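Local structure of spindle assembly abnormal protein 6 (Caenorhabditis elegans, 4G79) at residues A[10-15]-A[99-104]; A[49-54]-A[87-92]; A[81-86]-A[130-135]. The protein serves as a central scaffolding component of centrioles that ensures their ninefold symmetry and is required for centrosome biogenesis and duplication. All blocks are in the same frame, centred on the assembly; numbering follows the deposited sequence.

Contact 1 of 3, residues A[10-15]-A[99-104]; sequences FDQTLI and HLLCKN
Apolar helix-on-sheet packing joins Phe-10, Gln-12 and Leu-14 of strand 7-21 to Leu-100 and Leu-101 in the last turn of helix 92-102, within the globular N-terminal domain of SAS-6. The three strand residues, every second one along 10-15, turn one face of the strand to the helix. No hydrogen bond crosses, and the backbones stay well apart, Gln-12 CA lying 9.4 Å from Leu-101 CA.

The Phe-10 ring does most of the touching. With CG anti to the backbone N (chi1 -179°), it reaches out to the helix, and its outer atoms slip in beside the two leucines. Leu-100 crosses it at about a right angle and lays CD1 over one face, 4.0 Å from the Phe-10 ring centroid and 19° off the normal, a CH-pi contact; its CB meets Phe-10 CE2 at 3.8 Å. On the opposite ring face lies CG of Gln-12, from the same strand, 3.4 Å above the Phe-10 plane, nearer the ring's margin than its centre. Leu-101 runs past Phe-10 in the opposite direction, its CD2 approaching CE2 of Phe-10 obliquely at 3.8 Å. The same methyl meets the amide end of Gln-12 at the outer margin, with NE2 4.2 Å from Leu-101 CD2. Further along the strand, Leu-14 CD1 reaches Leu-100 CD2 at 4.3 Å.

In the sheet, backbone bonds of Phe-10, Gln-12 and Leu-14 with Ile-40, Leu-38 and Val-36 pair this strand with its neighbour 29-44. With no polar bond fixing the register, this contact rests on shape and dispersion alone: buried Phe-10 and Leu-100 form the inner part, and exposed Leu-101 with the Gln-12 amide closes the solvent-facing margin.

Contact 2 of 3, residues A[49-54]-A[87-92]; sequences GEKELK and VDFDAF
Lys-51 and Leu-53, at the start of strand 51-58, face a turn of helical backbone at 89-91 that leads into helix 92-102, the nearest CA atoms being those of Leu-53 and Phe-89, 9.2 Å apart. Side chains and two waters fill the separation; no direct hydrogen bond spans it.

Phe-89 is the centrepiece. Its CG is anti to the backbone N (chi1 179°), which carries the ring across to the strand, where it meets Leu-53 coming from the opposite direction: CG of Leu-53 stands 3.8 Å from Phe-89 CE1, an oblique approach. At the ring edge, near its plane, lies the carbonyl O of Lys-51, 3.8 Å from Phe-89 CE2. Leu-53 also reaches the edge of the Phe-92 ring, in plane, with Leu-53 CD1 3.9 Å from Phe-92 CD2, and so touches both phenylalanines.

Lys-51 stretches out fully extended along the outer side. Its NZ gives a hydrogen bond of 3.0 Å to a water that in turn donates to Phe-89 O at 2.7 Å; this water sits over the centre of the Phe-89 ring. A second water, weakly bound by Lys-51 NZ, donates to Asp-90 O. In the conformer modelled here, the carboxylate of Asp-90 is beyond salt-bridge distance. The turn has its own brace, an Asx motif in which Asp-88 OD1 accepts from Ala-91 N at 2.9 Å. Replacing Phe-89 by an alanine would take away the ring, which is likely to open a gap beside Leu-53 and uncover the water that now sits over the ring.

The chemistry is therefore graded: buried leucine and phenylalanine pack without polar bonds, while at the margin a lysine is tied through water to the carbonyl of Phe-89 and, more weakly, to that of Asp-90.

Contact 3 of 3, residues A[81-86]-A[130-135]; sequences RDHDLT and KGKIFS
The C-terminal end of helix 73-83 rests on the start of strand 132-140, with His-83 laid against the strand backbone and Leu-85 beside it. The imidazole presents one face to the strand: Phe-134 CA makes a CH-pi contact 3.8 Å from the His-83 ring centroid, 23° off the normal, and Ser-135 N lies over the same face. His-83 CG is anti to its carbonyl carbon (chi1 -65°), which brings the far side of the ring to Ser-135, whose OG is 3.3 Å from His-83 CE1. Lys-132 CD approaches the ring obliquely.

Both backbones are irregular here, within the globular N-terminal domain of SAS-6, the part that links dimers into the inner ring. Asp-84 leaves the helix with positive phi in a Schellman motif, and on the strand side Ile-133 and Phe-134 both face Leu-122 of strand 117-123, a classic beta bulge. Ile-133 points its CB away from the helix end, yet its carbonyl O faces Leu-85, 3.4 Å from CD2, and its CG2 lies 4.2 Å from that same Leu-85 methyl. A water lies between the two backbone carbonyls, 2.7 Å from Ile-133 O and also close to His-83 O.

Phe-134 directs its ring away from His-83 to pack edge-to-face with Phe-92. The second subunit borders this contact, its Ile-128 packing on Ile-133 and its backbone bonding to Asp-84, Thr-86 and Lys-130.

Overall arrangement
All three contacts set helical or loop segments against the same sheet of the N-terminal domain. Contact 2 is the most buried; contacts 1 and 3 are partly so. Contacts 1 and 2 lie at the two ends of helix 92-102 and do not touch, their nearest atoms being about 7 Å apart. Contact 3 adjoins both: Phe-92 CE1 meets Leu-85 CD1 at 3.8 Å, and His-99 NE2 lies 3.5 Å from Ile-133 CD1. The chemistry follows the place: contact 1 is apolar, contact 2 adds a water-bridged lysine at its outer margin, and contact 3, beside the second subunit, sets a histidine ring on strand backbone.

Contact 1 of 3, residues A[10-15]-A[99-104]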
loop_
_atom_site.group_PDB
_atom_site.type_symbol
_atom_site.label_atom_id
_atom_site.label_comp_id
_atom_site.label_asym_id
_atom_site.label_seq_id
_atom_site.Cartn_x
_atom_site.Cartn_y
_atom_site.Cartn_z
ATOM N N PHE A 10 -22.616 -4.754 -9.035
ATOM C CA PHE A 10 -21.920 -5.986 -8.719
ATOM C C PHE A 10 -22.694 -6.716 -7.650
ATOM O O PHE A 10 -23.163 -6.093 -6.698
ATOM C CB PHE A 10 -20.488 -5.649 -8.231
ATOM C CG PHE A 10 -19.596 -6.829 -7.877
ATOM C CD1 PHE A 10 -19.602 -7.364 -6.596
ATOM C CD2 PHE A 10 -18.664 -7.315 -8.786
ATOM C CE1 PHE A 10 -18.760 -8.434 -6.255
ATOM C CE2 PHE A 10 -17.779 -8.355 -8.431
ATOM C CZ PHE A 10 -17.839 -8.910 -7.167
ATOM N N ASP A 11 -22.827 -8.038 -7.809
ATOM C CA ASP A 11 -23.491 -8.911 -6.836
ATOM C C ASP A 11 -22.894 -10.291 -6.955
ATOM O O ASP A 11 -23.289 -11.056 -7.826
ATOM C CB ASP A 11 -25.012 -8.943 -7.053
ATOM C CG ASP A 11 -25.804 -9.624 -5.948
ATOM O OD1 ASP A 11 -25.200 -10.387 -5.164
ATOM O OD2 ASP A 11 -27.015 -9.363 -5.847
ATOM N N GLN A 12 -21.903 -10.600 -6.116
ATOM C CA GLN A 12 -21.271 -11.913 -6.170
ATOM C C GLN A 12 -20.983 -12.459 -4.804
ATOM O O GLN A 12 -20.712 -11.699 -3.883
ATOM C CB GLN A 12 -19.929 -11.837 -6.927
ATOM C CG GLN A 12 -19.988 -11.275 -8.354
ATOM C CD GLN A 12 -20.480 -12.255 -9.375
ATOM O OE1 GLN A 12 -20.446 -13.477 -9.178
ATOM N NE2 GLN A 12 -20.920 -11.728 -10.510
ATOM N N THR A 13 -20.960 -13.794 -4.696
ATOM C CA THR A 13 -20.508 -14.486 -3.515
ATOM C C THR A 13 -19.003 -14.644 -3.687
ATOM O O THR A 13 -18.539 -15.138 -4.722
ATOM C CB THR A 13 -21.245 -15.819 -3.333
ATOM O OG1 THR A 13 -22.635 -15.543 -3.125
ATOM C CG2 THR A 13 -20.690 -16.607 -2.165
ATOM N N LEU A 14 -18.241 -14.201 -2.697
ATOM C CA LEU A 14 -16.797 -14.277 -2.741
ATOM C C LEU A 14 -16.286 -14.970 -1.507
ATOM O O LEU A 14 -17.008 -15.018 -0.511
ATOM C CB LEU A 14 -16.207 -12.846 -2.795
ATOM C CG LEU A 14 -16.609 -11.940 -3.986
ATOM C CD1 LEU A 14 -16.208 -10.495 -3.730
ATOM C CD2 LEU A 14 -16.023 -12.460 -5.300
ATOM N N ILE A 15 -15.031 -15.459 -1.549
ATOM C CA ILE A 15 -14.381 -16.059 -0.389
ATOM C C ILE A 15 -13.633 -14.952 0.310
ATOM O O ILE A 15 -12.877 -14.240 -0.334
ATOM C CB ILE A 15 -13.430 -17.262 -0.749
ATOM C CG1 ILE A 15 -14.084 -18.363 -1.632
ATOM C CG2 ILE A 15 -12.731 -17.843 0.481
ATOM C CD1 ILE A 15 -15.441 -18.825 -1.314
ATOM N N HIS A 99 -11.289 -5.448 -11.277
ATOM C CA HIS A 99 -10.304 -6.147 -10.438
ATOM C C HIS A 99 -10.918 -7.404 -9.801
ATOM O O HIS A 99 -10.326 -8.476 -9.888
ATOM C CB HIS A 99 -9.738 -5.210 -9.341
ATOM C CG HIS A 99 -8.796 -5.923 -8.423
ATOM N ND1 HIS A 99 -7.437 -5.961 -8.681
ATOM C CD2 HIS A 99 -9.059 -6.670 -7.323
ATOM C CE1 HIS A 99 -6.912 -6.720 -7.736
ATOM N NE2 HIS A 99 -7.850 -7.168 -6.886
ATOM N N LEU A 100 -12.103 -7.274 -9.158
ATOM C CA LEU A 100 -12.809 -8.361 -8.466
ATOM C C LEU A 100 -13.180 -9.510 -9.379
ATOM O O LEU A 100 -13.295 -10.644 -8.909
ATOM C CB LEU A 100 -14.090 -7.865 -7.786
ATOM C CG LEU A 100 -13.927 -6.953 -6.590
ATOM C CD1 LEU A 100 -15.249 -6.308 -6.243
ATOM C CD2 LEU A 100 -13.334 -7.712 -5.362
ATOM N N LEU A 101 -13.420 -9.223 -10.662
ATOM C CA LEU A 101 -13.812 -10.265 -11.597
ATOM C C LEU A 101 -12.626 -10.817 -12.379
ATOM O O LEU A 101 -12.730 -11.924 -12.916
ATOM C CB LEU A 101 -14.886 -9.746 -12.573
ATOM C CG LEU A 101 -16.236 -9.342 -11.952
ATOM C CD1 LEU A 101 -17.076 -8.565 -12.942
ATOM C CD2 LEU A 101 -17.005 -10.558 -11.449
ATOM N N CYS A 102 -11.501 -10.080 -12.423
ATOM C CA CYS A 102 -10.332 -10.458 -13.224
ATOM C C CYS A 102 -9.154 -11.007 -12.420
ATOM O O CYS A 102 -8.273 -11.621 -13.032
ATOM C CB CYS A 102 -9.874 -9.264 -14.053
ATOM S SG CYS A 102 -11.151 -8.579 -15.146
ATOM N N LYS A 103 -8.953 -10.486 -11.199
ATOM C CA LYS A 103 -7.749 -10.777 -10.422
ATOM C C LYS A 103 -8.023 -11.648 -9.224
ATOM O O LYS A 103 -9.076 -11.534 -8.592
ATOM C CB LYS A 103 -7.069 -9.475 -9.961
ATOM C CG LYS A 103 -6.802 -8.448 -11.064
ATOM C CD LYS A 103 -5.546 -8.757 -11.862
ATOM C CE LYS A 103 -5.209 -7.651 -12.824
ATOM N NZ LYS A 103 -3.913 -7.899 -13.508
ATOM N N ASN A 104 -7.038 -12.501 -8.892
ATOM C CA ASN A 104 -7.082 -13.444 -7.777
ATOM C C ASN A 104 -6.823 -12.700 -6.457
ATOM O O ASN A 104 -5.898 -13.042 -5.710
ATOM C CB ASN A 104 -6.069 -14.586 -8.008
ATOM C CG ASN A 104 -6.676 -15.975 -8.069
ATOM O OD1 ASN A 104 -7.901 -16.164 -8.076
ATOM N ND2 ASN A 104 -5.822 -16.987 -8.119
#

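Contact 2 of 3, residues A[49-54]-A[87-92]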
loop_
_atom_site.group_PDB
_atom_site.type_symbol
_atom_site.label_atom_id
_atom_site.label_comp_id
_atom_site.label_asym_id
_atom_site.label_seq_id
_atom_site.Cartn_x
_atom_site.Cartn_y
_atom_site.Cartn_z
ATOM N N GLY A 49 -29.380 14.644 -3.550
ATOM C CA GLY A 49 -29.550 14.229 -4.937
ATOM C C GLY A 49 -28.230 13.811 -5.577
ATOM O O GLY A 49 -28.184 13.504 -6.768
ATOM N N GLU A 50 -27.140 13.798 -4.804
ATOM C CA GLU A 50 -25.830 13.466 -5.351
ATOM C C GLU A 50 -25.619 11.938 -5.461
ATOM O O GLU A 50 -26.248 11.142 -4.745
ATOM C CB GLU A 50 -24.705 14.131 -4.527
ATOM C CG GLU A 50 -24.239 13.309 -3.329
ATOM C CD GLU A 50 -23.217 13.998 -2.448
ATOM O OE1 GLU A 50 -22.055 14.160 -2.893
ATOM O OE2 GLU A 50 -23.580 14.360 -1.304
ATOM N N LYS A 51 -24.699 11.542 -6.355
ATOM C CA LYS A 51 -24.390 10.127 -6.570
ATOM C C LYS A 51 -23.621 9.577 -5.388
ATOM O O LYS A 51 -22.652 10.188 -4.909
ATOM C CB LYS A 51 -23.598 9.928 -7.873
ATOM C CG LYS A 51 -23.141 8.476 -8.087
ATOM C CD LYS A 51 -22.305 8.374 -9.354
ATOM C CE LYS A 51 -21.800 6.971 -9.537
ATOM N NZ LYS A 51 -20.827 6.898 -10.667
ATOM N N GLU A 52 -24.074 8.405 -4.935
ATOM C CA GLU A 52 -23.498 7.639 -3.852
ATOM C C GLU A 52 -23.177 6.280 -4.344
ATOM O O GLU A 52 -23.970 5.741 -5.107
ATOM C CB GLU A 52 -24.541 7.478 -2.728
ATOM C CG GLU A 52 -24.607 8.633 -1.771
ATOM C CD GLU A 52 -25.699 8.507 -0.733
ATOM O OE1 GLU A 52 -26.652 7.714 -0.926
ATOM O OE2 GLU A 52 -25.607 9.236 0.277
ATOM N N LEU A 53 -22.065 5.689 -3.893
ATOM C CA LEU A 53 -21.811 4.265 -4.137
ATOM C C LEU A 53 -22.219 3.575 -2.876
ATOM O O LEU A 53 -22.008 4.161 -1.818
ATOM C CB LEU A 53 -20.347 3.952 -4.458
ATOM C CG LEU A 53 -19.805 4.477 -5.776
ATOM C CD1 LEU A 53 -18.330 4.083 -5.901
ATOM C CD2 LEU A 53 -20.602 3.906 -6.963
ATOM N N LYS A 54 -22.820 2.377 -2.941
ATOM C CA LYS A 54 -23.211 1.673 -1.719
ATOM C C LYS A 54 -22.527 0.318 -1.701
ATOM O O LYS A 54 -22.572 -0.373 -2.700
ATOM C CB LYS A 54 -24.744 1.530 -1.634
ATOM C CG LYS A 54 -25.226 0.852 -0.357
ATOM C CD LYS A 54 -26.660 1.187 -0.119
ATOM C CE LYS A 54 -27.183 0.429 1.089
ATOM N NZ LYS A 54 -26.893 1.166 2.347
ATOM N N VAL A 87 -7.372 6.643 -9.160
ATOM C CA VAL A 87 -8.557 6.783 -10.031
ATOM C C VAL A 87 -9.534 7.754 -9.374
ATOM O O VAL A 87 -9.561 7.867 -8.155
ATOM C CB VAL A 87 -9.237 5.411 -10.391
ATOM C CG1 VAL A 87 -8.294 4.552 -11.226
ATOM C CG2 VAL A 87 -9.692 4.645 -9.146
ATOM N N ASP A 88 -10.332 8.448 -10.180
ATOM C CA ASP A 88 -11.338 9.367 -9.645
ATOM C C ASP A 88 -12.597 8.603 -9.216
ATOM O O ASP A 88 -12.724 7.393 -9.444
ATOM C CB ASP A 88 -11.675 10.467 -10.691
ATOM C CG ASP A 88 -12.076 9.936 -12.054
ATOM O OD1 ASP A 88 -12.894 9.005 -12.111
ATOM O OD2 ASP A 88 -11.645 10.520 -13.065
ATOM N N PHE A 89 -13.533 9.305 -8.574
ATOM C CA PHE A 89 -14.744 8.683 -8.061
ATOM C C PHE A 89 -15.569 7.976 -9.146
ATOM O O PHE A 89 -16.063 6.904 -8.875
ATOM C CB PHE A 89 -15.573 9.740 -7.330
ATOM C CG PHE A 89 -16.875 9.284 -6.738
ATOM C CD1 PHE A 89 -16.916 8.223 -5.826
ATOM C CD2 PHE A 89 -18.069 9.918 -7.073
ATOM C CE1 PHE A 89 -18.124 7.824 -5.256
ATOM C CE2 PHE A 89 -19.284 9.498 -6.516
ATOM C CZ PHE A 89 -19.303 8.464 -5.610
ATOM N N ASP A 90 -15.685 8.551 -10.363
ATOM C CA ASP A 90 -16.427 7.995 -11.505
ATOM C C ASP A 90 -15.837 6.649 -11.969
ATOM O O ASP A 90 -16.560 5.710 -12.293
ATOM C CB ASP A 90 -16.393 9.005 -12.670
ATOM C CG ASP A 90 -17.269 8.632 -13.848
ATOM O OD1 ASP A 90 -18.495 8.852 -13.765
ATOM O OD2 ASP A 90 -16.724 8.141 -14.863
ATOM N N ALA A 91 -14.511 6.585 -12.049
ATOM C CA ALA A 91 -13.819 5.391 -12.531
ATOM C C ALA A 91 -13.709 4.319 -11.436
ATOM O O ALA A 91 -13.639 3.132 -11.751
ATOM C CB ALA A 91 -12.435 5.770 -13.022
ATOM N N PHE A 92 -13.703 4.733 -10.165
ATOM C CA PHE A 92 -13.488 3.814 -9.043
ATOM C C PHE A 92 -14.375 2.559 -9.057
ATOM O O PHE A 92 -13.774 1.487 -8.943
ATOM C CB PHE A 92 -13.616 4.524 -7.700
ATOM C CG PHE A 92 -13.470 3.632 -6.492
ATOM C CD1 PHE A 92 -12.233 3.069 -6.168
ATOM C CD2 PHE A 92 -14.532 3.446 -5.616
ATOM C CE1 PHE A 92 -12.079 2.302 -5.015
ATOM C CE2 PHE A 92 -14.378 2.675 -4.464
ATOM C CZ PHE A 92 -13.158 2.092 -4.180
HETATM O O HOH W 1 -18.700 6.783 -8.539
HETATM O O HOH W 2 -19.220 5.296 -12.584
#

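Contact 3 of 3, residues A[81-86]-A[130-135]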
loop_
_atom_site.group_PDB
_atom_site.type_symbol
_atom_site.label_atom_id
_atom_site.label_comp_id
_atom_site.label_asym_id
_atom_site.label_seq_id
_atom_site.Cartn_x
_atom_site.Cartn_y
_atom_site.Cartn_z
ATOM N N ARG A 81 -7.034 9.549 -0.810
ATOM C CA ARG A 81 -5.888 10.147 -0.131
ATOM C C ARG A 81 -5.298 9.144 0.870
ATOM O O ARG A 81 -4.091 8.896 0.842
ATOM C CB ARG A 81 -6.310 11.453 0.572
ATOM C CG ARG A 81 -5.143 12.287 1.114
ATOM C CD ARG A 81 -5.267 12.599 2.604
ATOM N NE ARG A 81 -6.407 13.468 2.908
ATOM C CZ ARG A 81 -7.319 13.216 3.844
ATOM N NH1 ARG A 81 -7.231 12.122 4.593
ATOM N NH2 ARG A 81 -8.324 14.058 4.044
ATOM N N ASP A 82 -6.153 8.533 1.706
ATOM C CA ASP A 82 -5.739 7.565 2.727
ATOM C C ASP A 82 -5.121 6.299 2.156
ATOM O O ASP A 82 -4.219 5.744 2.781
ATOM C CB ASP A 82 -6.926 7.153 3.621
ATOM C CG ASP A 82 -7.515 8.231 4.518
ATOM O OD1 ASP A 82 -6.963 9.353 4.548
ATOM O OD2 ASP A 82 -8.535 7.953 5.184
ATOM N N HIS A 83 -5.603 5.835 0.999
ATOM C CA HIS A 83 -5.177 4.581 0.390
ATOM C C HIS A 83 -4.397 4.725 -0.912
ATOM O O HIS A 83 -4.185 3.707 -1.568
ATOM C CB HIS A 83 -6.409 3.676 0.158
ATOM C CG HIS A 83 -7.031 3.279 1.439
ATOM N ND1 HIS A 83 -6.454 2.315 2.233
ATOM C CD2 HIS A 83 -8.065 3.836 2.105
ATOM C CE1 HIS A 83 -7.190 2.269 3.330
ATOM N NE2 HIS A 83 -8.173 3.162 3.297
ATOM N N ASP A 84 -3.927 5.934 -1.275
ATOM C CA ASP A 84 -3.121 6.188 -2.478
ATOM C C ASP A 84 -3.807 5.750 -3.778
ATOM O O ASP A 84 -3.129 5.341 -4.725
ATOM C CB ASP A 84 -1.740 5.492 -2.368
ATOM C CG ASP A 84 -0.690 6.260 -1.590
ATOM O OD1 ASP A 84 -0.966 7.426 -1.205
ATOM O OD2 ASP A 84 0.405 5.694 -1.359
ATOM N N LEU A 85 -5.138 5.892 -3.853
ATOM C CA LEU A 85 -5.874 5.543 -5.063
ATOM C C LEU A 85 -5.602 6.578 -6.128
ATOM O O LEU A 85 -5.554 7.778 -5.828
ATOM C CB LEU A 85 -7.392 5.414 -4.774
ATOM C CG LEU A 85 -7.795 4.427 -3.670
ATOM C CD1 LEU A 85 -9.329 4.392 -3.489
ATOM C CD2 LEU A 85 -7.264 2.994 -3.960
ATOM N N THR A 86 -5.395 6.134 -7.372
ATOM C CA THR A 86 -5.073 7.094 -8.441
ATOM C C THR A 86 -6.219 7.282 -9.424
ATOM O O THR A 86 -6.066 8.021 -10.397
ATOM C CB THR A 86 -3.811 6.686 -9.165
ATOM O OG1 THR A 86 -4.001 5.366 -9.683
ATOM C CG2 THR A 86 -2.593 6.758 -8.261
ATOM N N LYS A 130 1.585 -7.254 0.871
ATOM C CA LYS A 130 0.146 -7.586 0.931
ATOM C C LYS A 130 -0.639 -6.918 -0.195
ATOM O O LYS A 130 -1.620 -7.503 -0.636
ATOM C CB LYS A 130 -0.444 -7.199 2.284
ATOM C CG LYS A 130 0.063 -8.083 3.405
ATOM C CD LYS A 130 -0.533 -7.678 4.734
ATOM C CE LYS A 130 -0.074 -8.598 5.837
ATOM N NZ LYS A 130 -0.890 -8.424 7.064
ATOM N N GLY A 131 -0.172 -5.755 -0.697
ATOM C CA GLY A 131 -0.833 -5.045 -1.783
ATOM C C GLY A 131 -2.245 -4.588 -1.449
ATOM O O GLY A 131 -3.145 -4.713 -2.285
ATOM N N LYS A 132 -2.442 -3.981 -0.268
ATOM C CA LYS A 132 -3.773 -3.446 0.090
ATOM C C LYS A 132 -4.240 -2.409 -0.921
ATOM O O LYS A 132 -3.481 -1.497 -1.263
ATOM C CB LYS A 132 -3.791 -2.821 1.494
ATOM C CG LYS A 132 -5.228 -2.558 2.002
ATOM C CD LYS A 132 -5.272 -1.580 3.160
ATOM C CE LYS A 132 -5.407 -2.222 4.512
ATOM N NZ LYS A 132 -5.562 -1.201 5.589
ATOM N N ILE A 133 -5.470 -2.559 -1.430
ATOM C CA ILE A 133 -6.027 -1.587 -2.368
ATOM C C ILE A 133 -6.717 -0.501 -1.542
ATOM O O ILE A 133 -6.361 0.687 -1.638
ATOM C CB ILE A 133 -6.962 -2.277 -3.393
ATOM C CG1 ILE A 133 -6.175 -3.390 -4.158
ATOM C CG2 ILE A 133 -7.528 -1.225 -4.378
ATOM C CD1 ILE A 133 -7.028 -4.227 -5.136
ATOM N N PHE A 134 -7.672 -0.905 -0.694
ATOM C CA PHE A 134 -8.348 0.046 0.185
ATOM C C PHE A 134 -9.023 -0.730 1.278
ATOM O O PHE A 134 -9.089 -1.949 1.222
ATOM C CB PHE A 134 -9.375 0.932 -0.609
ATOM C CG PHE A 134 -10.662 0.250 -1.035
ATOM C CD1 PHE A 134 -10.716 -0.503 -2.201
ATOM C CD2 PHE A 134 -11.824 0.378 -0.275
ATOM C CE1 PHE A 134 -11.892 -1.160 -2.575
ATOM C CE2 PHE A 134 -13.010 -0.265 -0.656
ATOM C CZ PHE A 134 -13.038 -1.031 -1.802
ATOM N N SER A 135 -9.502 -0.022 2.277
ATOM C CA SER A 135 -10.321 -0.572 3.337
ATOM C C SER A 135 -11.430 0.436 3.594
ATOM O O SER A 135 -11.230 1.636 3.415
ATOM C CB SER A 135 -9.510 -0.886 4.597
ATOM O OG SER A 135 -9.030 0.277 5.245
HETATM O O HOH W 3 -3.857 1.343 -2.311
#